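PDB 3CWI: thiamine-biosynthesis protein ThiS from Geobacter metallireducens GS-15, which probably serves as the ubiquitin-like sulfur carrier of thiamine biosynthesis, delivering sulfur for the thiazole ring from a thiocarboxylate at its C-terminus. Local coordinates for residues R46-F49 / D50-V54. Residues are numbered along the deposited sequence; the frame is centred on the assembly and turned at random.
Sequences REAF and DATTV
The carbonyl of Ala48 and the backbone N-H and hydroxyl of Thr52 close a local alpha-turn in the loop that leads from strand 42-43 into strand 53-55 of this ubiquitin-like (beta-grasp) fold. It illustrates how a short loop can be fastened by one acceptor that serves several donors. Thr52 N lies 2.9 Å from Ala48 O, an i to i+4 bond whose donor sits nearly on the extension of the C=O bond (171°). Thr52 OG1 donates to the same oxygen at 2.7 Å, but from above the carbonyl plane, 50° out of it. A third, weak bond comes from Ala51 N to Ala48 O at 3.1 Å. The hydroxyl reaches its acceptor because OG1 stands beside its own backbone nitrogen (chi1 -54°), while CG2 is turned anti to that nitrogen. With an alanine in place of Thr52, Ala48 O would lose its hydroxyl donor and probably depend on the two backbone N-H groups to hold the turn.

The same turn sends Phe49 inward, where its buried ring packs against Val20, Thr21 and Leu24 of helix 20-26 and against Val37. One ring face is occupied by Arg46 CA, 3.4 Å above the plane and over the centre; the ring's CE2 in turn lies over the guanidinium, offset toward its rim. Asp50 turns its carboxylate to the helix, OD1 hydrogen-bonding Thr21 OG1, and Thr52 pairs with Val20 through the backbone as the chain enters strand 53-55. Between the 3-10 segment 46-47 and Asp50 a water bridges the backbone, donating to Glu47 O at 3.1 Å and accepting from Asp50 N at 2.6 Å.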
loop_
_atom_site.group_PDB
_atom_site.type_symbol
_atom_site.label_atom_id
_atom_site.label_comp_id
_atom_site.label_asym_id
_atom_site.label_seq_id
_atom_site.Cartn_x
_atom_site.Cartn_y
_atom_site.Cartn_z
ATOM N N ARG A 46 -9.744 0.903 -4.693
ATOM C CA ARG A 46 -8.962 1.930 -5.363
ATOM C C ARG A 46 -9.580 3.324 -5.248
ATOM O O ARG A 46 -8.870 4.326 -5.258
ATOM C CB ARG A 46 -8.780 1.545 -6.835
ATOM C CG ARG A 46 -8.017 2.551 -7.689
ATOM C CD ARG A 46 -7.640 1.936 -9.032
ATOM N NE ARG A 46 -6.666 0.862 -8.858
ATOM C CZ ARG A 46 -5.397 1.058 -8.513
ATOM N NH1 ARG A 46 -4.579 0.023 -8.367
ATOM N NH2 ARG A 46 -4.940 2.292 -8.333
ATOM N N GLU A 47 -10.902 3.377 -5.124
ATOM C CA GLU A 47 -11.630 4.642 -5.026
ATOM C C GLU A 47 -11.287 5.418 -3.751
ATOM O O GLU A 47 -11.403 6.646 -3.708
ATOM C CB GLU A 47 -13.136 4.369 -5.054
ATOM C CG GLU A 47 -13.990 5.549 -5.480
ATOM C CD GLU A 47 -13.882 5.833 -6.968
ATOM O OE1 GLU A 47 -14.505 6.810 -7.436
ATOM O OE2 GLU A 47 -13.175 5.077 -7.669
ATOM N N ALA A 48 -10.862 4.700 -2.718
ATOM C CA ALA A 48 -10.535 5.321 -1.442
ATOM C C ALA A 48 -9.032 5.454 -1.175
ATOM O O ALA A 48 -8.621 5.725 -0.044
ATOM C CB ALA A 48 -11.186 4.533 -0.312
ATOM N N PHE A 49 -8.218 5.266 -2.205
ATOM C CA PHE A 49 -6.773 5.368 -2.050
ATOM C C PHE A 49 -6.321 6.737 -1.541
ATOM O O PHE A 49 -5.379 6.822 -0.754
ATOM C CB PHE A 49 -6.074 5.048 -3.376
ATOM C CG PHE A 49 -5.933 3.575 -3.659
ATOM C CD1 PHE A 49 -6.584 2.628 -2.875
ATOM C CD2 PHE A 49 -5.149 3.133 -4.721
ATOM C CE1 PHE A 49 -6.463 1.264 -3.146
ATOM C CE2 PHE A 49 -5.020 1.770 -5.003
ATOM C CZ PHE A 49 -5.680 0.838 -4.210
ATOM N N ASP A 50 -6.986 7.809 -1.967
ATOM C CA ASP A 50 -6.588 9.137 -1.508
ATOM C C ASP A 50 -6.927 9.393 -0.043
ATOM O O ASP A 50 -6.244 10.175 0.627
ATOM C CB ASP A 50 -7.234 10.243 -2.351
ATOM C CG ASP A 50 -6.745 10.255 -3.783
ATOM O OD1 ASP A 50 -5.531 10.054 -4.015
ATOM O OD2 ASP A 50 -7.581 10.482 -4.687
ATOM N N ALA A 51 -7.976 8.743 0.452
ATOM C CA ALA A 51 -8.412 8.936 1.836
ATOM C C ALA A 51 -7.827 7.947 2.845
ATOM O O ALA A 51 -7.672 8.270 4.024
ATOM C CB ALA A 51 -9.935 8.893 1.903
ATOM N N THR A 52 -7.507 6.750 2.377
ATOM C CA THR A 52 -6.956 5.718 3.238
ATOM C C THR A 52 -5.525 6.071 3.622
ATOM O O THR A 52 -4.683 6.347 2.762
ATOM C CB THR A 52 -7.002 4.354 2.529
ATOM O OG1 THR A 52 -8.343 4.099 2.095
ATOM C CG2 THR A 52 -6.568 3.243 3.471
ATOM N N THR A 53 -5.246 6.051 4.917
ATOM C CA THR A 53 -3.922 6.413 5.393
ATOM C C THR A 53 -3.156 5.279 6.064
ATOM O O THR A 53 -3.721 4.476 6.806
ATOM C CB THR A 53 -4.020 7.589 6.377
ATOM O OG1 THR A 53 -4.938 8.562 5.857
ATOM C CG2 THR A 53 -2.662 8.240 6.553
ATOM N N VAL A 54 -1.859 5.236 5.789
ATOM C CA VAL A 54 -0.969 4.237 6.358
ATOM C C VAL A 54 -0.128 4.932 7.410
ATOM O O VAL A 54 0.500 5.951 7.131
ATOM C CB VAL A 54 -0.048 3.639 5.278
ATOM C CG1 VAL A 54 0.808 2.538 5.883
ATOM C CG2 VAL A 54 -0.887 3.098 4.123
HETATM O O HOH W 1 -8.551 7.820 -4.075
#